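Local coordinates for carboxyl esterase NP (Bacillus subtilis, PDB 4CCW), which hydrolyses carboxylic esters to an alcohol and a carboxylate, as a carboxylesterase of the alpha/beta hydrolase superfamily, at residues Ser11-Gly14 with Ile15-Tyr18; Gly177-Lys180 with Phe181-Met185; Thr225-Glu228 with Leu229-Ala232; Ala252-Arg255 with Ala256-Val260; Asn284-Val287 with Met288-Phe291. One frame throughout, in Å; residues are numbered along the deposited sequence.

Interaction 1 (Ser11-Gly14 with Ile15-Tyr18); sequences SDNG and IRYY
Asn13 and Arg16 lie alongside each other on the first turn of a helix, their side chains pointing the same way. Asn13 OD1 sits over one face of the guanidinium, 3.0 Å from Arg16 NH2. The amide and guanidinium planes are 22° apart. The N-H bonds of NH2 are poorly aimed at OD1, so this is a face contact and not a hydrogen bond. A water makes the polar link instead. It lies at the guanidinium edge, in its plane, where it accepts from Arg16 NE at 2.7 Å and donates to Asn13 O at 2.8 Å. The bend of the arginine chain at chi3 (64°) turns the guanidinium back to this place. Asn13 O also accepts from Tyr17 N, so two bonds grip it.

The motif is the N-terminal cap of helix 12-24. Ser11 is the N-cap residue, and its OG accepts from Gly14 N at 3.2 Å. Its carbonyl takes the first backbone bond of the helix, from Ile15 N to Ser11 O at 2.9 Å. Gly14 O accepts from Tyr18 N, and Tyr18 CD1 lies obliquely 3.3 Å from that same oxygen.

Farther out, Ser11 OG is also hydrogen-bonded to Asp208, and Trp206 touches both Ser11 and Asn13. Tyr17 leads away from the turn, and its OH is hydrogen-bonded to Gln199 of helix 194-205.

Interaction 2 (Gly177-Lys180 with Phe181-Met185); sequences GVEK and FLNWM
Asn183 folds back over the carbonyl of Glu179, one turn earlier in helix 177-185. Its backbone N donates to Glu179 O at 3.0 Å. Its amide carbon CG comes within 3.1 Å of that oxygen, because CG stands beside the backbone N (chi1 -67°). Asn183 ND2 also lies near Glu179 O, but the angle is too poor for a hydrogen bond. The amide oxygen OD1 is satisfied elsewhere, by Gln189 NE2. Glu179 meets this amide through its aliphatic part, with Glu179 CG 3.6 Å from Asn183 ND2. The carboxylate and amide planes are 17° apart.

The other carbonyls of the turn are used in the regular helical way. Gly177 O accepts from Phe181 N at 2.9 Å, and Val178 O accepts from Leu182 N. Lys180 O takes Trp184 N at 3.1 Å, and Phe181 O takes Met185 N.

The apolar contact is slight: Val178 CG1 and Leu182 CD1 lie side by side at 4.1 Å. Phe181 leaves the helix with CG anti to its own N (chi1 -179°). Its CB stays 3.3 Å from Gly177 O, while its side chain runs on to touch the bound (2-hydroxyethoxy)acetic acid in the ligand pocket.

The helix is one of those inserted between strands 146-152 and 236-241, consistent with the cap of an alpha/beta hydrolase. Val178 packs on Phe200 and Val204 of helix 194-205, and Trp184 stacks on Tyr168 of helix 163-171.

Interaction 3 (Thr225-Glu228 with Leu229-Ala232); sequences TDEE and LRSA
Leu229 CG lies 3.5 Å from Thr225 O on the buried side of this short helix. The leucine side chain packs against Phe259 and Arg255 of helix 249-259. Near the helix end, on an exposed residue, Ser231 OG makes a short bond to Glu228 O at 2.7 Å. It does so from the crowded position between its own N and carbonyl carbon (chi1 84°). Ser231 N reaches the same oxygen at 3.2 Å, from above the carbonyl plane, so two donors grip one acceptor.

The solvent side is looser. Arg230 NH1 forms a salt bridge with Glu227 OE2 at 3.1 Å. The two side chains cross at a slant, and the bond is far from straight (139° at the hydrogen). A water at the guanidinium edge accepts from Arg230 NH1 and donates to Asp226 OD2. Asp226 OD1 turns to another partner, a salt bridge with Arg255.

The start of the helix is fixed from both directions. Glu228 N donates to Thr225 OG1 at 3.0 Å, and Thr225 N donates to Glu228 OE1 at 3.0 Å. Glu228 OE1 is also hydrogen-bonded to Tyr222 OH. This reciprocal pair of Thr225 and Glu228 is the capping box of an alpha-helix N-terminus.

Interaction 4 (Ala252-Arg255 with Ala256-Val260); sequences ALHR and ASSFV
Arg255 and Phe259 meet one turn apart on helix 249-259, the crossover helix of the beta-alpha-beta unit between strands 236-241 and 263-268. The arginine can be followed outward. CB stays beside its own backbone, next to the peptide that leads to Ala256. CG stands anti to the backbone N (chi1 -176°) and touches the phenylalanine, with Arg255 CG 4.0 Å from Phe259 CD2. The chain then runs extended to NE, which is 4.1 Å from Phe259 CE2. The guanidinium and ring planes are 55° apart. At the tip, NH1 is hydrogen-bonded to Phe158 O, and NH2 to Phe224 O. NH2 also makes a salt bridge with Asp226 of helix 226-230.

The ring turns its edge to the backbone, with Phe259 CD2 3.3 Å from Arg255 O. Replacing Phe259 by an alanine would probably uncover one side of the Arg255 chain and open a gap against Leu229 and Asp226.

Two serines double the helical bonds on the exposed side. Leu253 O accepts from both Ser257 N and Ser257 OG, and the two donors come from opposite faces of its plane. His254 O is gripped in the same manner by Ser258 N and by Ser258 OG, the latter at 2.8 Å. That hydroxyl also rests over one face of the imidazole, offset toward the rim, with Ser258 OG 3.6 Å from His254 NE2.

Interaction 5 (Asn284-Val287 with Met288-Phe291); sequences NERV and MRFF
Arg289 reaches back to Glu285 and Arg286, which lie about one turn earlier in the helix. Its chain bends at chi3 (85°), which brings NH1 to the glutamate and NH2 to the other arginine. Arg289 NH1 forms a salt bridge with Glu285 OE1 at 3.0 Å. A weak bond runs from NH1 to Glu285 OE2 at 3.4 Å. The aliphatic part is close too, with Arg289 CD 3.2 Å from Glu285 OE2.

Arg289 NH2 sits over one face of the Arg286 guanidinium, toward its rim, 3.2 Å from Arg286 NE. The two guanidinium planes are nearly parallel, 12° apart. Arg286 bends early, at chi2 (65°), and reaches two carboxylates: NE makes a salt bridge with Glu266 and NH2 one with Glu264. These acids, with Glu285, probably offset the gathered positive charge.

This is helix 280-291, the last helix of the alpha/beta hydrolase fold, packed against the central sheet. A leucine in place of Arg286 would probably leave Glu264 and Glu266 without these salt bridges and Arg289 without the flat group beneath NH2.

Toward the sheet, Val287 and Phe291 point the same way, and Val287 CG1 is 3.5 Å from Phe291 CE2. The Phe291 ring lays one face over Val287 O, with CG 3.6 Å from that oxygen. The same oxygen accepts from Phe291 N. Phe291 also stacks on His124, and Val287 packs on Trp77 of helix 74-80.

Overall arrangement
The five contacts follow one another along the chain, each within a single helix or at its end. Interactions 1 and 2 have centres about 22 Å apart and do not touch. Helix 194-205 is a common neighbour, bonded to Tyr17 and packed on Val178. Interactions 3, 4 and 5 are on the opposite side of the chain's centre from interaction 1. Interactions 3 and 4 touch directly, centres about 10 Å apart, and the Asp226-Arg255 salt bridge ties helix 226-230 to helix 249-259. The centre of interaction 5 is about 20 Å from that of interaction 4, and both helices pack on strand 236-241. Among the five, interaction 2 alone contributes a residue, Phe181, to the ligand pocket; the others are structural packing in the surrounding fold.

Interaction 1 (Ser11-Gly14 with Ile15-Tyr18)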
loop_
_atom_site.group_PDB
_atom_site.type_symbol
_atom_site.label_atom_id
_atom_site.label_comp_id
_atom_site.label_asym_id
_atom_site.label_seq_id
_atom_site.Cartn_x
_atom_site.Cartn_y
_atom_site.Cartn_z
ATOM N N SER A 11 5.921 23.832 1.774
ATOM C CA SER A 11 5.751 24.738 0.637
ATOM C C SER A 11 4.263 24.985 0.362
ATOM O O SER A 11 3.405 24.292 0.918
ATOM C CB SER A 11 6.453 24.185 -0.608
ATOM O OG SER A 11 5.785 23.045 -1.131
ATOM N N ASP A 12 3.955 25.971 -0.485
ATOM C CA ASP A 12 2.575 26.182 -0.942
ATOM C C ASP A 12 1.968 24.904 -1.572
ATOM O O ASP A 12 0.791 24.594 -1.357
ATOM C CB ASP A 12 2.496 27.354 -1.920
ATOM C CG ASP A 12 2.910 28.687 -1.291
ATOM O OD1 ASP A 12 3.190 28.746 -0.074
ATOM O OD2 ASP A 12 2.940 29.690 -2.027
ATOM N N ASN A 13 2.770 24.164 -2.332
ATOM C CA ASN A 13 2.314 22.898 -2.923
ATOM C C ASN A 13 2.074 21.817 -1.878
ATOM O O ASN A 13 1.197 20.967 -2.042
ATOM C CB ASN A 13 3.295 22.407 -3.993
ATOM C CG ASN A 13 3.225 23.233 -5.266
ATOM O OD1 ASN A 13 2.423 24.163 -5.369
ATOM N ND2 ASN A 13 4.063 22.902 -6.237
ATOM N N GLY A 14 2.871 21.850 -0.815
ATOM C CA GLY A 14 2.700 20.948 0.319
ATOM C C GLY A 14 1.412 21.218 1.075
ATOM O O GLY A 14 0.680 20.284 1.406
ATOM N N ILE A 15 1.134 22.493 1.344
ATOM C CA ILE A 15 -0.117 22.906 1.992
ATOM C C ILE A 15 -1.316 22.457 1.174
ATOM O O ILE A 15 -2.286 21.929 1.726
ATOM C CB ILE A 15 -0.161 24.441 2.219
ATOM C CG1 ILE A 15 0.855 24.847 3.289
ATOM C CG2 ILE A 15 -1.570 24.927 2.575
ATOM C CD1 ILE A 15 0.529 24.367 4.692
ATOM N N ARG A 16 -1.236 22.641 -0.143
ATOM C CA ARG A 16 -2.310 22.240 -1.029
ATOM C C ARG A 16 -2.530 20.730 -0.961
ATOM O O ARG A 16 -3.676 20.276 -0.902
ATOM C CB ARG A 16 -2.023 22.673 -2.464
ATOM C CG ARG A 16 -2.985 22.092 -3.482
ATOM C CD ARG A 16 -2.736 22.666 -4.864
ATOM N NE ARG A 16 -1.416 22.291 -5.367
ATOM C CZ ARG A 16 -0.791 22.908 -6.363
ATOM N NH1 ARG A 16 -1.363 23.939 -6.972
ATOM N NH2 ARG A 16 0.411 22.500 -6.745
ATOM N N TYR A 17 -1.435 19.968 -0.950
ATOM C CA TYR A 17 -1.540 18.511 -0.850
ATOM C C TYR A 17 -2.225 18.109 0.450
ATOM O O TYR A 17 -3.177 17.320 0.432
ATOM C CB TYR A 17 -0.189 17.805 -0.977
ATOM C CG TYR A 17 -0.361 16.315 -0.766
ATOM C CD1 TYR A 17 -1.009 15.527 -1.723
ATOM C CD2 TYR A 17 0.041 15.712 0.427
ATOM C CE1 TYR A 17 -1.205 14.165 -1.519
ATOM C CE2 TYR A 17 -0.146 14.346 0.634
ATOM C CZ TYR A 17 -0.776 13.588 -0.333
ATOM O OH TYR A 17 -0.963 12.246 -0.119
ATOM N N TYR A 18 -1.759 18.663 1.568
ATOM C CA TYR A 18 -2.388 18.418 2.865
ATOM C C TYR A 18 -3.885 18.715 2.884
ATOM O O TYR A 18 -4.663 17.958 3.466
ATOM C CB TYR A 18 -1.674 19.191 3.978
ATOM C CG TYR A 18 -0.515 18.449 4.596
ATOM C CD1 TYR A 18 0.547 17.992 3.812
ATOM C CD2 TYR A 18 -0.471 18.208 5.970
ATOM C CE1 TYR A 18 1.618 17.314 4.380
ATOM C CE2 TYR A 18 0.591 17.535 6.541
ATOM C CZ TYR A 18 1.630 17.090 5.741
ATOM O OH TYR A 18 2.685 16.420 6.304
HETATM O O HOH W 1 0.400 20.375 -4.651
#

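Interaction 2 (Gly177-Lys180 with Phe181-Met185)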
loop_
_atom_site.group_PDB
_atom_site.type_symbol
_atom_site.label_atom_id
_atom_site.label_comp_id
_atom_site.label_asym_id
_atom_site.label_seq_id
_atom_site.Cartn_x
_atom_site.Cartn_y
_atom_site.Cartn_z
ATOM N N GLY A 177 0.573 13.863 -17.815
ATOM C CA GLY A 177 1.043 12.615 -17.217
ATOM C C GLY A 177 0.099 11.907 -16.264
ATOM O O GLY A 177 0.069 10.670 -16.220
ATOM N N VAL A 178 -0.667 12.669 -15.481
ATOM C CA VAL A 178 -1.601 12.065 -14.538
ATOM C C VAL A 178 -2.709 11.304 -15.264
ATOM O O VAL A 178 -3.017 10.164 -14.915
ATOM C CB VAL A 178 -2.187 13.094 -13.549
ATOM C CG1 VAL A 178 -3.444 12.554 -12.883
ATOM C CG2 VAL A 178 -1.142 13.450 -12.502
ATOM N N GLU A 179 -3.277 11.943 -16.283
ATOM C CA GLU A 179 -4.315 11.342 -17.108
ATOM C C GLU A 179 -3.813 10.122 -17.885
ATOM O O GLU A 179 -4.521 9.118 -17.987
ATOM C CB GLU A 179 -4.873 12.385 -18.077
ATOM C CG GLU A 179 -6.073 11.902 -18.875
ATOM C CD GLU A 179 -6.589 12.953 -19.825
ATOM O OE1 GLU A 179 -7.340 13.844 -19.378
ATOM O OE2 GLU A 179 -6.249 12.882 -21.021
ATOM N N LYS A 180 -2.600 10.223 -18.433
ATOM C CA LYS A 180 -1.963 9.117 -19.148
ATOM C C LYS A 180 -1.772 7.919 -18.230
ATOM O O LYS A 180 -2.100 6.795 -18.596
ATOM C CB LYS A 180 -0.591 9.530 -19.682
ATOM C CG LYS A 180 -0.593 10.655 -20.701
ATOM C CD LYS A 180 -0.693 10.144 -22.126
ATOM C CE LYS A 180 -0.282 11.237 -23.103
ATOM N NZ LYS A 180 -0.637 10.907 -24.508
ATOM N N PHE A 181 -1.221 8.170 -17.045
ATOM C CA PHE A 181 -0.983 7.118 -16.056
ATOM C C PHE A 181 -2.282 6.383 -15.707
ATOM O O PHE A 181 -2.348 5.152 -15.771
ATOM C CB PHE A 181 -0.339 7.732 -14.810
ATOM C CG PHE A 181 -0.031 6.745 -13.714
ATOM C CD1 PHE A 181 1.208 6.110 -13.661
ATOM C CD2 PHE A 181 -0.949 6.510 -12.695
ATOM C CE1 PHE A 181 1.507 5.218 -12.643
ATOM C CE2 PHE A 181 -0.654 5.626 -11.671
ATOM C CZ PHE A 181 0.573 4.982 -11.643
ATOM N N LEU A 182 -3.325 7.142 -15.381
ATOM C CA LEU A 182 -4.587 6.546 -14.927
ATOM C C LEU A 182 -5.340 5.766 -16.018
ATOM O O LEU A 182 -5.896 4.696 -15.753
ATOM C CB LEU A 182 -5.471 7.604 -14.253
ATOM C CG LEU A 182 -4.964 8.091 -12.885
ATOM C CD1 LEU A 182 -5.833 9.229 -12.363
ATOM C CD2 LEU A 182 -4.865 6.960 -11.859
ATOM N N ASN A 183 -5.320 6.281 -17.241
ATOM C CA ASN A 183 -5.958 5.609 -18.368
ATOM C C ASN A 183 -5.240 4.313 -18.728
ATOM O O ASN A 183 -5.863 3.339 -19.162
ATOM C CB ASN A 183 -6.041 6.546 -19.573
ATOM C CG ASN A 183 -6.975 7.730 -19.334
ATOM O OD1 ASN A 183 -7.670 7.797 -18.317
ATOM N ND2 ASN A 183 -6.993 8.669 -20.274
ATOM N N TRP A 184 -3.925 4.312 -18.539
ATOM C CA TRP A 184 -3.114 3.122 -18.724
ATOM C C TRP A 184 -3.399 2.096 -17.663
ATOM O O TRP A 184 -3.619 0.931 -17.982
ATOM C CB TRP A 184 -1.644 3.504 -18.723
ATOM C CG TRP A 184 -0.667 2.353 -18.662
ATOM C CD1 TRP A 184 -0.394 1.407 -19.654
ATOM C CD2 TRP A 184 0.241 2.017 -17.552
ATOM N NE1 TRP A 184 0.591 0.541 -19.241
ATOM C CE2 TRP A 184 1.008 0.843 -17.989
ATOM C CE3 TRP A 184 0.482 2.549 -16.279
ATOM C CZ2 TRP A 184 1.970 0.249 -17.182
ATOM C CZ3 TRP A 184 1.449 1.931 -15.473
ATOM C CH2 TRP A 184 2.178 0.815 -15.914
ATOM N N MET A 185 -3.416 2.528 -16.403
ATOM C CA MET A 185 -3.553 1.615 -15.272
ATOM C C MET A 185 -4.989 1.127 -15.079
ATOM O O MET A 185 -5.222 0.049 -14.540
ATOM C CB MET A 185 -3.033 2.287 -13.995
ATOM C CG MET A 185 -3.030 1.399 -12.768
ATOM S SD MET A 185 -2.072 2.105 -11.427
ATOM C CE MET A 185 -0.450 1.544 -11.925
#

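Interaction 3 (Thr225-Glu228 with Leu229-Ala232)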
loop_
_atom_site.group_PDB
_atom_site.type_symbol
_atom_site.label_atom_id
_atom_site.label_comp_id
_atom_site.label_asym_id
_atom_site.label_seq_id
_atom_site.Cartn_x
_atom_site.Cartn_y
_atom_site.Cartn_z
ATOM N N THR A 225 14.115 -13.584 -3.903
ATOM C CA THR A 225 14.718 -14.759 -4.504
ATOM C C THR A 225 13.832 -15.993 -4.284
ATOM O O THR A 225 12.896 -15.989 -3.462
ATOM C CB THR A 225 16.105 -15.060 -3.905
ATOM O OG1 THR A 225 15.961 -15.439 -2.524
ATOM C CG2 THR A 225 17.051 -13.843 -4.050
ATOM N N ASP A 226 14.138 -17.058 -5.018
ATOM C CA ASP A 226 13.452 -18.333 -4.837
ATOM C C ASP A 226 13.499 -18.770 -3.377
ATOM O O ASP A 226 12.466 -19.128 -2.788
ATOM C CB ASP A 226 14.109 -19.412 -5.698
ATOM C CG ASP A 226 13.840 -19.234 -7.185
ATOM O OD1 ASP A 226 13.153 -18.271 -7.568
ATOM O OD2 ASP A 226 14.323 -20.083 -7.977
ATOM N N GLU A 227 14.704 -18.709 -2.802
ATOM C CA GLU A 227 14.913 -19.123 -1.423
ATOM C C GLU A 227 14.150 -18.251 -0.434
ATOM O O GLU A 227 13.558 -18.770 0.503
ATOM C CB GLU A 227 16.414 -19.200 -1.084
ATOM C CG GLU A 227 17.113 -20.459 -1.613
ATOM C CD GLU A 227 16.340 -21.770 -1.403
ATOM O OE1 GLU A 227 16.153 -22.206 -0.245
ATOM O OE2 GLU A 227 15.922 -22.386 -2.419
ATOM N N GLU A 228 14.140 -16.937 -0.661
ATOM C CA GLU A 228 13.359 -16.025 0.176
ATOM C C GLU A 228 11.866 -16.350 0.176
ATOM O O GLU A 228 11.238 -16.400 1.238
ATOM C CB GLU A 228 13.612 -14.565 -0.224
ATOM C CG GLU A 228 14.962 -14.090 0.300
ATOM C CD GLU A 228 15.445 -12.770 -0.266
ATOM O OE1 GLU A 228 14.990 -12.372 -1.346
ATOM O OE2 GLU A 228 16.311 -12.159 0.386
ATOM N N LEU A 229 11.315 -16.617 -1.003
ATOM C CA LEU A 229 9.911 -16.996 -1.114
ATOM C C LEU A 229 9.615 -18.330 -0.412
ATOM O O LEU A 229 8.604 -18.452 0.285
ATOM C CB LEU A 229 9.473 -17.054 -2.583
ATOM C CG LEU A 229 9.454 -15.735 -3.379
ATOM C CD1 LEU A 229 8.936 -16.024 -4.794
ATOM C CD2 LEU A 229 8.603 -14.674 -2.689
ATOM N N ARG A 230 10.486 -19.318 -0.595
ATOM C CA ARG A 230 10.323 -20.626 0.071
ATOM C C ARG A 230 10.314 -20.500 1.589
ATOM O O ARG A 230 9.777 -21.374 2.298
ATOM C CB ARG A 230 11.448 -21.573 -0.335
ATOM C CG ARG A 230 11.276 -22.169 -1.720
ATOM C CD ARG A 230 12.432 -23.097 -2.045
ATOM N NE ARG A 230 12.089 -23.932 -3.185
ATOM C CZ ARG A 230 12.734 -23.930 -4.346
ATOM N NH1 ARG A 230 13.790 -23.165 -4.524
ATOM N NH2 ARG A 230 12.328 -24.731 -5.321
ATOM N N SER A 231 10.930 -19.430 2.079
ATOM C CA SER A 231 11.114 -19.246 3.527
ATOM C C SER A 231 9.886 -18.683 4.255
ATOM O O SER A 231 9.868 -18.657 5.493
ATOM C CB SER A 231 12.344 -18.374 3.799
ATOM O OG SER A 231 12.042 -16.985 3.724
ATOM N N ALA A 232 8.866 -18.264 3.499
ATOM C CA ALA A 232 7.639 -17.676 4.079
ATOM C C ALA A 232 7.013 -18.601 5.116
ATOM O O ALA A 232 6.804 -19.785 4.846
ATOM C CB ALA A 232 6.623 -17.355 2.989
HETATM O O HOH W 2 15.101 -22.404 -6.914
#

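Interaction 4 (Ala252-Arg255 with Ala256-Val260)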
loop_
_atom_site.group_PDB
_atom_site.type_symbol
_atom_site.label_atom_id
_atom_site.label_comp_id
_atom_site.label_asym_id
_atom_site.label_seq_id
_atom_site.Cartn_x
_atom_site.Cartn_y
_atom_site.Cartn_z
ATOM N N ALA A 252 2.955 -13.697 -12.511
ATOM C CA ALA A 252 3.151 -13.413 -11.085
ATOM C C ALA A 252 2.565 -14.507 -10.196
ATOM O O ALA A 252 3.217 -14.961 -9.249
ATOM C CB ALA A 252 2.550 -12.060 -10.711
ATOM N N LEU A 253 1.329 -14.911 -10.501
ATOM C CA LEU A 253 0.668 -15.983 -9.753
ATOM C C LEU A 253 1.497 -17.266 -9.852
ATOM O O LEU A 253 1.651 -17.992 -8.862
ATOM C CB LEU A 253 -0.760 -16.213 -10.265
ATOM C CG LEU A 253 -1.558 -17.334 -9.558
ATOM C CD1 LEU A 253 -3.037 -16.989 -9.495
ATOM C CD2 LEU A 253 -1.357 -18.643 -10.292
ATOM N N HIS A 254 2.014 -17.551 -11.044
ATOM C CA HIS A 254 2.783 -18.778 -11.260
ATOM C C HIS A 254 3.978 -18.797 -10.353
ATOM O O HIS A 254 4.184 -19.765 -9.617
ATOM C CB HIS A 254 3.201 -18.935 -12.726
ATOM C CG HIS A 254 4.245 -20.002 -12.935
ATOM N ND1 HIS A 254 5.556 -19.734 -12.913
ATOM C CD2 HIS A 254 4.125 -21.372 -13.120
ATOM C CE1 HIS A 254 6.252 -20.874 -13.093
ATOM N NE2 HIS A 254 5.379 -21.874 -13.213
ATOM N N ARG A 255 4.758 -17.713 -10.337
ATOM C CA ARG A 255 5.966 -17.724 -9.516
ATOM C C ARG A 255 5.626 -17.803 -8.016
ATOM O O ARG A 255 6.208 -18.611 -7.282
ATOM C CB ARG A 255 6.884 -16.515 -9.825
ATOM C CG ARG A 255 8.184 -16.587 -9.022
ATOM C CD ARG A 255 9.323 -15.766 -9.602
ATOM N NE ARG A 255 10.528 -16.061 -8.817
ATOM C CZ ARG A 255 11.010 -15.310 -7.820
ATOM N NH1 ARG A 255 10.436 -14.150 -7.477
ATOM N NH2 ARG A 255 12.101 -15.704 -7.181
ATOM N N ALA A 256 4.657 -16.999 -7.572
ATOM C CA ALA A 256 4.262 -16.982 -6.170
ATOM C C ALA A 256 3.816 -18.380 -5.706
ATOM O O ALA A 256 4.246 -18.886 -4.654
ATOM C CB ALA A 256 3.150 -15.955 -5.964
ATOM N N SER A 257 2.969 -19.003 -6.521
ATOM C CA SER A 257 2.409 -20.317 -6.204
ATOM C C SER A 257 3.449 -21.420 -6.244
ATOM O O SER A 257 3.272 -22.428 -5.582
ATOM C CB SER A 257 1.265 -20.662 -7.157
ATOM O OG SER A 257 0.227 -19.699 -7.069
ATOM N N SER A 258 4.513 -21.217 -7.030
ATOM C CA SER A 258 5.595 -22.207 -7.165
ATOM C C SER A 258 6.471 -22.321 -5.906
ATOM O O SER A 258 7.000 -23.400 -5.620
ATOM C CB SER A 258 6.467 -21.897 -8.396
ATOM O OG SER A 258 5.720 -22.136 -9.608
ATOM N N PHE A 259 6.623 -21.219 -5.172
ATOM C CA PHE A 259 7.577 -21.162 -4.049
ATOM C C PHE A 259 7.004 -20.887 -2.648
ATOM O O PHE A 259 7.551 -21.386 -1.646
ATOM C CB PHE A 259 8.662 -20.116 -4.348
ATOM C CG PHE A 259 9.475 -20.416 -5.575
ATOM C CD1 PHE A 259 10.503 -21.344 -5.530
ATOM C CD2 PHE A 259 9.214 -19.760 -6.779
ATOM C CE1 PHE A 259 11.249 -21.633 -6.658
ATOM C CE2 PHE A 259 9.947 -20.056 -7.915
ATOM C CZ PHE A 259 10.964 -20.992 -7.857
ATOM N N VAL A 260 5.951 -20.080 -2.550
ATOM C CA VAL A 260 5.457 -19.663 -1.223
ATOM C C VAL A 260 4.662 -20.818 -0.613
ATOM O O VAL A 260 3.694 -21.252 -1.203
ATOM C CB VAL A 260 4.583 -18.389 -1.291
ATOM C CG1 VAL A 260 4.002 -18.041 0.073
ATOM C CG2 VAL A 260 5.385 -17.208 -1.844
#

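Interaction 5 (Asn284-Val287 with Met288-Phe291)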
loop_
_atom_site.group_PDB
_atom_site.type_symbol
_atom_site.label_atom_id
_atom_site.label_comp_id
_atom_site.label_asym_id
_atom_site.label_seq_id
_atom_site.Cartn_x
_atom_site.Cartn_y
_atom_site.Cartn_z
ATOM N N ASN A 284 -13.417 -6.931 -0.695
ATOM C CA ASN A 284 -13.765 -6.825 0.719
ATOM C C ASN A 284 -14.095 -8.181 1.343
ATOM O O ASN A 284 -13.501 -8.542 2.345
ATOM C CB ASN A 284 -14.951 -5.877 0.939
ATOM C CG ASN A 284 -14.591 -4.423 0.691
ATOM O OD1 ASN A 284 -13.438 -4.095 0.428
ATOM N ND2 ASN A 284 -15.589 -3.544 0.773
ATOM N N GLU A 285 -15.039 -8.913 0.740
ATOM C CA GLU A 285 -15.474 -10.228 1.249
ATOM C C GLU A 285 -14.360 -11.268 1.175
ATOM O O GLU A 285 -14.194 -12.082 2.095
ATOM C CB GLU A 285 -16.703 -10.742 0.479
ATOM C CG GLU A 285 -17.275 -12.064 0.995
ATOM C CD GLU A 285 -16.528 -13.315 0.524
ATOM O OE1 GLU A 285 -15.871 -13.286 -0.534
ATOM O OE2 GLU A 285 -16.619 -14.359 1.216
ATOM N N ARG A 286 -13.618 -11.247 0.070
ATOM C CA ARG A 286 -12.574 -12.238 -0.174
ATOM C C ARG A 286 -11.500 -12.161 0.904
ATOM O O ARG A 286 -11.071 -13.179 1.423
ATOM C CB ARG A 286 -11.955 -12.051 -1.569
ATOM C CG ARG A 286 -10.835 -13.034 -1.902
ATOM C CD ARG A 286 -11.361 -14.457 -1.984
ATOM N NE ARG A 286 -10.340 -15.510 -2.071
ATOM C CZ ARG A 286 -9.915 -16.252 -1.042
ATOM N NH1 ARG A 286 -10.386 -16.045 0.185
ATOM N NH2 ARG A 286 -9.010 -17.207 -1.239
ATOM N N VAL A 287 -11.066 -10.947 1.222
ATOM C CA VAL A 287 -10.056 -10.739 2.257
ATOM C C VAL A 287 -10.591 -11.158 3.623
ATOM O O VAL A 287 -9.905 -11.847 4.392
ATOM C CB VAL A 287 -9.566 -9.277 2.283
ATOM C CG1 VAL A 287 -8.777 -9.003 3.560
ATOM C CG2 VAL A 287 -8.720 -8.971 1.054
ATOM N N MET A 288 -11.826 -10.766 3.923
ATOM C CA MET A 288 -12.439 -11.161 5.184
ATOM C C MET A 288 -12.513 -12.673 5.346
ATOM O O MET A 288 -12.196 -13.204 6.409
ATOM C CB MET A 288 -13.830 -10.563 5.335
ATOM C CG MET A 288 -14.065 -10.090 6.750
ATOM S SD MET A 288 -13.350 -8.447 6.919
ATOM C CE MET A 288 -14.824 -7.554 6.439
ATOM N N ARG A 289 -12.921 -13.350 4.277
ATOM C CA ARG A 289 -13.067 -14.803 4.278
ATOM C C ARG A 289 -11.735 -15.470 4.591
ATOM O O ARG A 289 -11.683 -16.432 5.365
ATOM C CB ARG A 289 -13.585 -15.272 2.919
ATOM C CG ARG A 289 -14.037 -16.719 2.860
ATOM C CD ARG A 289 -14.738 -16.973 1.533
ATOM N NE ARG A 289 -13.806 -17.308 0.455
ATOM C CZ ARG A 289 -13.913 -16.894 -0.807
ATOM N NH1 ARG A 289 -14.889 -16.078 -1.179
ATOM N NH2 ARG A 289 -13.016 -17.280 -1.704
ATOM N N PHE A 290 -10.666 -14.939 3.993
ATOM C CA PHE A 290 -9.315 -15.430 4.225
ATOM C C PHE A 290 -8.865 -15.271 5.680
ATOM O O PHE A 290 -8.284 -16.193 6.256
ATOM C CB PHE A 290 -8.326 -14.733 3.287
ATOM C CG PHE A 290 -6.895 -15.112 3.532
ATOM C CD1 PHE A 290 -6.409 -16.345 3.110
ATOM C CD2 PHE A 290 -6.033 -14.242 4.189
ATOM C CE1 PHE A 290 -5.089 -16.706 3.339
ATOM C CE2 PHE A 290 -4.711 -14.604 4.427
ATOM C CZ PHE A 290 -4.242 -15.835 4.001
ATOM N N PHE A 291 -9.133 -14.102 6.260
ATOM C CA PHE A 291 -8.746 -13.820 7.641
ATOM C C PHE A 291 -9.552 -14.649 8.657
ATOM O O PHE A 291 -9.054 -14.961 9.735
ATOM C CB PHE A 291 -8.906 -12.333 7.965
ATOM C CG PHE A 291 -7.880 -11.440 7.326
ATOM C CD1 PHE A 291 -6.661 -11.946 6.868
ATOM C CD2 PHE A 291 -8.116 -10.074 7.213
ATOM C CE1 PHE A 291 -5.717 -11.113 6.292
ATOM C CE2 PHE A 291 -7.175 -9.236 6.632
ATOM C CZ PHE A 291 -5.974 -9.754 6.170
#